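Local coordinates for protein putative hydrogenase (Pyrococcus furiosus, PDB 3LYU) that probably works as a flavin- and [2Fe-2S]-dependent oxidoreductase, this piece being an alpha-beta domain of the longer chain, at residues Glu101-Ser105 and Glu106-Leu110; Asn87-Asn90 and Val91-Arg94; Val52-Glu55 and Pro56-Ile59. All blocks are in the same frame, centred on the assembly; numbering follows the deposited sequence.

Contact 1: Glu101-Ser105 and Glu106-Leu110; sequences ELLES and EDWDL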
loop_
_atom_site.group_PDB
_atom_site.type_symbol
_atom_site.label_atom_id
_atom_site.label_comp_id
_atom_site.label_asym_id
_atom_site.label_seq_id
_atom_site.Cartn_x
_atom_site.Cartn_y
_atom_site.Cartn_z
ATOM N N GLU B 101 12.760 -12.768 27.312
ATOM C CA GLU B 101 12.804 -14.058 27.980
ATOM C C GLU B 101 12.357 -15.234 27.105
ATOM O O GLU B 101 12.868 -16.345 27.239
ATOM C CB GLU B 101 11.941 -13.991 29.239
ATOM C CG GLU B 101 11.492 -15.340 29.773
ATOM C CD GLU B 101 10.515 -15.205 30.929
ATOM O OE1 GLU B 101 9.858 -16.210 31.283
ATOM O OE2 GLU B 101 10.409 -14.092 31.489
ATOM N N LEU B 102 11.398 -14.991 26.219
ATOM C CA LEU B 102 10.890 -16.035 25.342
ATOM C C LEU B 102 11.752 -16.262 24.113
ATOM O O LEU B 102 11.718 -17.333 23.518
ATOM C CB LEU B 102 9.473 -15.699 24.897
ATOM C CG LEU B 102 8.350 -15.915 25.907
ATOM C CD1 LEU B 102 7.074 -15.306 25.343
ATOM C CD2 LEU B 102 8.170 -17.404 26.180
ATOM N N LEU B 103 12.507 -15.246 23.721
ATOM C CA LEU B 103 13.379 -15.355 22.562
ATOM C C LEU B 103 14.735 -15.887 22.992
ATOM O O LEU B 103 15.416 -16.577 22.229
ATOM C CB LEU B 103 13.551 -13.988 21.897
ATOM C CG LEU B 103 12.471 -13.548 20.911
ATOM C CD1 LEU B 103 11.098 -13.759 21.513
ATOM C CD2 LEU B 103 12.698 -12.093 20.550
ATOM N N GLU B 104 15.119 -15.552 24.221
ATOM C CA GLU B 104 16.390 -15.989 24.793
ATOM C C GLU B 104 16.206 -17.428 25.251
ATOM O O GLU B 104 17.175 -18.165 25.435
ATOM C CB GLU B 104 16.774 -15.098 25.977
ATOM C CG GLU B 104 18.270 -14.996 26.223
ATOM C CD GLU B 104 18.629 -13.845 27.158
ATOM O OE1 GLU B 104 18.242 -12.690 26.871
ATOM O OE2 GLU B 104 19.305 -14.093 28.179
ATOM N N SER B 105 14.944 -17.808 25.435
ATOM C CA SER B 105 14.595 -19.163 25.832
ATOM C C SER B 105 14.489 -19.978 24.539
ATOM O O SER B 105 15.502 -20.303 23.917
ATOM C CB SER B 105 13.258 -19.179 26.589
ATOM O OG SER B 105 12.920 -20.488 27.019
ATOM N N GLU B 106 13.266 -20.282 24.126
ATOM C CA GLU B 106 13.030 -21.052 22.907
ATOM C C GLU B 106 13.330 -20.266 21.623
ATOM O O GLU B 106 13.707 -19.090 21.672
ATOM C CB GLU B 106 11.584 -21.544 22.909
ATOM C CG GLU B 106 10.616 -20.509 23.461
ATOM C CD GLU B 106 9.520 -21.123 24.311
ATOM O OE1 GLU B 106 8.723 -21.921 23.775
ATOM O OE2 GLU B 106 9.457 -20.810 25.518
ATOM N N ASP B 107 13.178 -20.929 20.477
ATOM C CA ASP B 107 13.430 -20.293 19.188
ATOM C C ASP B 107 12.131 -20.145 18.420
ATOM O O ASP B 107 11.269 -21.019 18.464
ATOM C CB ASP B 107 14.435 -21.107 18.377
ATOM C CG ASP B 107 15.741 -21.295 19.109
ATOM O OD1 ASP B 107 16.343 -20.278 19.515
ATOM O OD2 ASP B 107 16.166 -22.455 19.285
ATOM N N TRP B 108 11.996 -19.031 17.709
ATOM C CA TRP B 108 10.779 -18.757 16.965
ATOM C C TRP B 108 11.049 -18.506 15.500
ATOM O O TRP B 108 12.157 -18.139 15.116
ATOM C CB TRP B 108 10.075 -17.539 17.566
ATOM C CG TRP B 108 9.889 -17.649 19.041
ATOM C CD1 TRP B 108 10.839 -17.472 20.007
ATOM C CD2 TRP B 108 8.700 -18.050 19.717
ATOM N NE1 TRP B 108 10.314 -17.743 21.243
ATOM C CE2 TRP B 108 9.002 -18.103 21.094
ATOM C CE3 TRP B 108 7.401 -18.373 19.292
ATOM C CZ2 TRP B 108 8.058 -18.468 22.050
ATOM C CZ3 TRP B 108 6.463 -18.737 20.242
ATOM C CH2 TRP B 108 6.798 -18.783 21.609
ATOM N N ASP B 109 10.015 -18.697 14.687
ATOM C CA ASP B 109 10.111 -18.487 13.253
ATOM C C ASP B 109 9.544 -17.127 12.875
ATOM O O ASP B 109 9.942 -16.535 11.873
ATOM C CB ASP B 109 9.348 -19.584 12.516
ATOM C CG ASP B 109 10.034 -20.931 12.616
ATOM O OD1 ASP B 109 11.127 -21.088 12.021
ATOM O OD2 ASP B 109 9.486 -21.827 13.295
ATOM N N LEU B 110 8.617 -16.635 13.688
ATOM C CA LEU B 110 7.995 -15.347 13.426
ATOM C C LEU B 110 7.386 -14.726 14.677
ATOM O O LEU B 110 7.006 -15.424 15.617
ATOM C CB LEU B 110 6.894 -15.495 12.366
ATOM C CG LEU B 110 6.001 -14.258 12.181
ATOM C CD1 LEU B 110 6.784 -13.161 11.484
ATOM C CD2 LEU B 110 4.769 -14.609 11.385
#

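Contact 2: Asn87-Asn90 and Val91-Arg94; sequences NMKN and VSQR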
loop_
_atom_site.group_PDB
_atom_site.type_symbol
_atom_site.label_atom_id
_atom_site.label_comp_id
_atom_site.label_asym_id
_atom_site.label_seq_id
_atom_site.Cartn_x
_atom_site.Cartn_y
_atom_site.Cartn_z
ATOM N N ASN B 87 1.790 4.149 34.656
ATOM C CA ASN B 87 1.326 2.757 34.684
ATOM C C ASN B 87 1.607 1.984 33.399
ATOM O O ASN B 87 1.898 0.789 33.442
ATOM C CB ASN B 87 -0.178 2.694 34.978
ATOM C CG ASN B 87 -0.522 3.194 36.368
ATOM O OD1 ASN B 87 -0.929 4.340 36.544
ATOM N ND2 ASN B 87 -0.346 2.337 37.367
HETATM N N MSE B 88 1.505 2.659 32.262
HETATM C CA MSE B 88 1.756 2.016 30.987
HETATM C C MSE B 88 3.219 1.647 30.908
HETATM O O MSE B 88 3.589 0.664 30.268
HETATM C CB MSE B 88 1.410 2.960 29.849
HETATM C CG MSE B 88 -0.051 3.367 29.819
HETATM SE SE MSE B 88 -0.482 4.372 28.232
HETATM C CE MSE B 88 -0.240 3.010 26.903
ATOM N N LYS B 89 4.046 2.454 31.565
ATOM C CA LYS B 89 5.486 2.246 31.599
ATOM C C LYS B 89 5.783 0.862 32.176
ATOM O O LYS B 89 6.745 0.203 31.776
ATOM C CB LYS B 89 6.131 3.340 32.448
ATOM C CG LYS B 89 7.648 3.396 32.412
ATOM C CD LYS B 89 8.182 3.893 31.081
ATOM C CE LYS B 89 8.137 2.805 30.014
ATOM N NZ LYS B 89 8.668 3.275 28.698
ATOM N N ASN B 90 4.933 0.422 33.101
ATOM C CA ASN B 90 5.087 -0.884 33.725
ATOM C C ASN B 90 4.732 -1.990 32.753
ATOM O O ASN B 90 5.370 -3.041 32.740
ATOM C CB ASN B 90 4.201 -1.007 34.965
ATOM C CG ASN B 90 4.574 -0.018 36.062
ATOM O OD1 ASN B 90 5.753 0.232 36.322
ATOM N ND2 ASN B 90 3.565 0.534 36.726
ATOM N N VAL B 91 3.700 -1.758 31.949
ATOM C CA VAL B 91 3.278 -2.745 30.959
ATOM C C VAL B 91 4.335 -2.828 29.865
ATOM O O VAL B 91 4.623 -3.905 29.350
ATOM C CB VAL B 91 1.931 -2.376 30.309
ATOM C CG1 VAL B 91 1.553 -3.430 29.300
ATOM C CG2 VAL B 91 0.848 -2.271 31.367
ATOM N N SER B 92 4.901 -1.681 29.509
ATOM C CA SER B 92 5.949 -1.637 28.501
ATOM C C SER B 92 7.155 -2.451 28.986
ATOM O O SER B 92 7.772 -3.183 28.219
ATOM C CB SER B 92 6.377 -0.193 28.247
ATOM O OG SER B 92 5.347 0.567 27.650
ATOM N N GLN B 93 7.486 -2.319 30.266
ATOM C CA GLN B 93 8.601 -3.049 30.856
ATOM C C GLN B 93 8.352 -4.555 30.874
ATOM O O GLN B 93 9.191 -5.331 30.435
ATOM C CB GLN B 93 8.839 -2.577 32.289
ATOM C CG GLN B 93 9.312 -1.142 32.426
ATOM C CD GLN B 93 10.620 -0.877 31.686
ATOM O OE1 GLN B 93 10.624 -0.623 30.474
ATOM N NE2 GLN B 93 11.740 -0.946 32.412
ATOM N N ARG B 94 7.200 -4.958 31.403
ATOM C CA ARG B 94 6.817 -6.364 31.486
ATOM C C ARG B 94 6.806 -6.990 30.096
ATOM O O ARG B 94 7.044 -8.187 29.935
ATOM C CB ARG B 94 5.423 -6.478 32.110
ATOM C CG ARG B 94 4.866 -7.891 32.177
ATOM C CD ARG B 94 5.536 -8.709 33.280
ATOM N NE ARG B 94 5.158 -8.250 34.613
ATOM C CZ ARG B 94 3.993 -8.513 35.197
ATOM N NH1 ARG B 94 3.739 -8.044 36.414
ATOM N NH2 ARG B 94 3.089 -9.258 34.574
#

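Contact 3: Val52-Glu55 and Pro56-Ile59; sequences VTFE and PMVI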
loop_
_atom_site.group_PDB
_atom_site.type_symbol
_atom_site.label_atom_id
_atom_site.label_comp_id
_atom_site.label_asym_id
_atom_site.label_seq_id
_atom_site.Cartn_x
_atom_site.Cartn_y
_atom_site.Cartn_z
ATOM N N VAL B 52 -0.267 -8.925 27.255
ATOM C CA VAL B 52 0.260 -8.090 28.331
ATOM C C VAL B 52 -0.709 -6.929 28.513
ATOM O O VAL B 52 -0.940 -6.139 27.595
ATOM C CB VAL B 52 1.682 -7.559 28.011
ATOM C CG1 VAL B 52 2.247 -6.834 29.227
ATOM C CG2 VAL B 52 2.596 -8.713 27.606
ATOM N N THR B 53 -1.298 -6.851 29.701
ATOM C CA THR B 53 -2.262 -5.795 30.002
ATOM C C THR B 53 -2.373 -5.649 31.517
ATOM O O THR B 53 -1.620 -6.290 32.245
ATOM C CB THR B 53 -3.645 -6.133 29.393
ATOM O OG1 THR B 53 -4.486 -4.978 29.446
ATOM C CG2 THR B 53 -4.309 -7.283 30.148
ATOM N N PHE B 54 -3.290 -4.805 31.993
ATOM C CA PHE B 54 -3.478 -4.607 33.433
ATOM C C PHE B 54 -4.376 -5.691 34.013
ATOM O O PHE B 54 -5.232 -6.225 33.317
ATOM C CB PHE B 54 -4.064 -3.222 33.707
ATOM C CG PHE B 54 -3.115 -2.100 33.408
ATOM C CD1 PHE B 54 -1.882 -2.028 34.054
ATOM C CD2 PHE B 54 -3.447 -1.116 32.486
ATOM C CE1 PHE B 54 -0.991 -0.993 33.790
ATOM C CE2 PHE B 54 -2.563 -0.073 32.212
ATOM C CZ PHE B 54 -1.329 -0.011 32.867
ATOM N N GLU B 55 -4.169 -6.020 35.283
ATOM C CA GLU B 55 -4.948 -7.066 35.931
ATOM C C GLU B 55 -6.449 -7.062 35.618
ATOM O O GLU B 55 -7.034 -8.112 35.321
ATOM C CB GLU B 55 -4.748 -7.009 37.445
ATOM C CG GLU B 55 -3.352 -7.382 37.890
ATOM C CD GLU B 55 -3.191 -7.373 39.405
ATOM O OE1 GLU B 55 -2.062 -7.638 39.885
ATOM O OE2 GLU B 55 -4.190 -7.105 40.112
ATOM N N PRO B 56 -7.094 -5.885 35.691
ATOM C CA PRO B 56 -8.531 -5.780 35.412
ATOM C C PRO B 56 -8.912 -5.720 33.927
ATOM O O PRO B 56 -10.016 -5.277 33.598
ATOM C CB PRO B 56 -8.917 -4.496 36.135
ATOM C CG PRO B 56 -7.699 -3.636 35.905
ATOM C CD PRO B 56 -6.567 -4.605 36.208
HETATM N N MSE B 57 -8.024 -6.172 33.042
HETATM C CA MSE B 57 -8.294 -6.106 31.609
HETATM C C MSE B 57 -8.029 -7.340 30.772
HETATM O O MSE B 57 -8.105 -7.280 29.542
HETATM C CB MSE B 57 -7.514 -4.956 30.998
HETATM C CG MSE B 57 -7.934 -3.596 31.487
HETATM SE SE MSE B 57 -6.852 -2.283 30.639
HETATM C CE MSE B 57 -7.183 -2.772 28.770
ATOM N N VAL B 58 -7.699 -8.454 31.409
ATOM C CA VAL B 58 -7.454 -9.656 30.630
ATOM C C VAL B 58 -8.791 -10.128 30.054
ATOM O O VAL B 58 -9.830 -10.043 30.707
ATOM C CB VAL B 58 -6.735 -10.770 31.478
ATOM C CG1 VAL B 58 -7.047 -10.604 32.947
ATOM C CG2 VAL B 58 -7.134 -12.154 30.996
ATOM N N ILE B 59 -8.753 -10.579 28.804
ATOM C CA ILE B 59 -9.944 -11.041 28.105
ATOM C C ILE B 59 -9.553 -12.156 27.143
ATOM O O ILE B 59 -8.393 -12.270 26.767
ATOM C CB ILE B 59 -10.601 -9.869 27.318
ATOM C CG1 ILE B 59 -11.995 -10.272 26.830
ATOM C CG2 ILE B 59 -9.717 -9.458 26.151
ATOM C CD1 ILE B 59 -12.997 -10.572 27.959
#

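Contact 1: Glu101-Ser105 and Glu106-Leu110
Trp108 reaches back from the loop to Leu102 and Leu103, closing the helical end of a beta-alpha-beta crossover of a parallel-sheet alpha-beta domain. Helix 84-104 ends here, and five residues lead on to strand 110-114. The indole can be followed outward from CB. CG lies anti to the carbonyl carbon (chi1 -51°), which turns the ring toward the helix end. CD1 then comes within 4.0 Å of Leu103 CD1, the two side chains crossing at roughly a right angle. One atom further, NE1 donates to the main-chain oxygen of Leu102: the Trp108 NE1 to Leu102 O distance is 2.7 Å. With an angle of 171° at the hydrogen the bond is nearly straight, and the oxygen sits at the ring edge, close to the indole plane. At the acceptor the geometry is less regular: NE1 stands 55° out of the carbonyl plane of Leu102. Beyond the nitrogen, CZ2 of Trp108 approaches Leu102 CB at 4.2 Å. The buried indole N-H is thus satisfied by a carbonyl of the last helical turn.

Leu103 and Trp108 also lean on Leu22 of strand 20-26, which places the pair between helix and sheet, while Lys20 makes a cation-pi contact with the indole.

Glu106, two residues past the helix end, packs back on the same turn of helix. Its side chain runs beside that of Leu102, pointing the same way, with Glu106 CG 3.4 Å from Leu102 O. The carboxylate's OE1 forms salt bridges with Lys20 and Arg70, so two positive charges probably stabilise its anionic form. Its other oxygen, OE2 of Glu106, lies against the Leu102 methyl CD2 at 3.7 Å.

Contact 2: Asn87-Asn90 and Val91-Arg94
Lys89 and Ser92 meet because the lysine sets CG anti to its own N (chi1 -171°) and then bends at chi2 and chi3. The folded chain brings Lys89 CE to 3.9 Å from Ser92 CB, along the surface of helix 84-104, the connecting helix of a beta-alpha-beta crossover. At Ser92 a chi1 of -66° holds OG beside the backbone N, leaning back over the preceding turn. There Ser92 OG is 3.2 Å from Met88 O, but it also hydrogen-bonds to Asp119 OD1, a competing acceptor for the hydroxyl's single proton.

Main-chain bonds from each residue to the fourth before it show that the segment is alpha-helical. Ser92 N to Met88 O is the shortest of the four at 2.8 Å, and Gln93 N to Lys89 O follows at 3.0 Å. Val91 N to Asn87 O, by contrast, is weak at 3.5 Å. Gln93 adds a side-chain approach: its CG lies only 3.0 Å from Lys89 O, a tight carbon-oxygen contact alongside the backbone bond.

The faces of the helix meet different neighbours. Val91 packs on Val52 and Phe54 of one strand and Val76 of another, whereas Lys89 and Ser92 touch Gln122 of helix 117-130. Met88, a selenomethionine, packs on Thr28 of a neighbouring subunit. Arg94, bent at chi2 and chi3, takes its guanidinium away from the preceding turn to a salt bridge with Glu74. Its backbone stays in the helix: Arg94 N to Asn90 O measures 3.0 Å, with 171° at the hydrogen.

Contact 3: Val52-Glu55 and Pro56-Ile59
Thr53 and Phe54, at the end of strand 46-54, receive the side chain of Met57, a selenomethionine. In the first shell Thr53 OG1 is 3.4 Å from Met57 CB and 3.5 Å from Met57 CE, so the curled side chain passes the hydroxyl twice. Holding OG1 anti to the backbone N (chi1 -168°) turns it to this side and leaves CG2 facing the main chain beyond, with Thr53 CG2 3.8 Å from Val58 N. Phe54 offers its ring edge rather than its face: CD2 is 4.0 Å from Met57 SE. The selenium lies 84° off the ring normal, which makes this an edge-on Met-aromatic contact between side chains running the same way.

What positions these groups is a beta turn. The backbone angles of Glu55 and Pro56 fit type I, and Met57 N donates to Phe54 O at 2.8 Å, closing it. Pro56, having no N-H, gives that oxygen no bond, but its ring atom CD rests on Phe54 CB at 3.8 Å.

Further out, Phe54 meets Phe84 of helix 84-104 with the ring planes at about 60°. Met57 packs on Phe84 of a neighbouring subunit, so the turn contributes to an interface. With an alanine at Thr53, lacking OG1 and CG2, the Met57 side chain would probably turn more freely on that side and a gap would open next to Val58 N. Apart from the turn's one hydrogen bond, the contact is mainly apolar packing; the edge-on approach is consistent with a weak, polarisable chalcogen-aromatic attraction, selenium here standing where methionine has sulfur.

From the N terminus, contact 3 comes first, closing a tight turn where strand 46-54 leaves the parallel sheet. The chain then returns through strand 70-76 to helix 84-104, which carries contact 2 near its start; contact 1 closes the loop from that helix's end into strand 110-114. The three follow in series, none nested and none crossing. Contacts 2 and 3 touch, Val91 CG2 lying 3.3 Å from Phe54 CE1, so the helix is packed directly on the strand before the turn. Contact 1 sits about 21 Å from contact 2, centre to centre, and on the opposite side of the chain's centre from contact 3. Contacts 1 and 2 thus mark the two ends of one crossover helix.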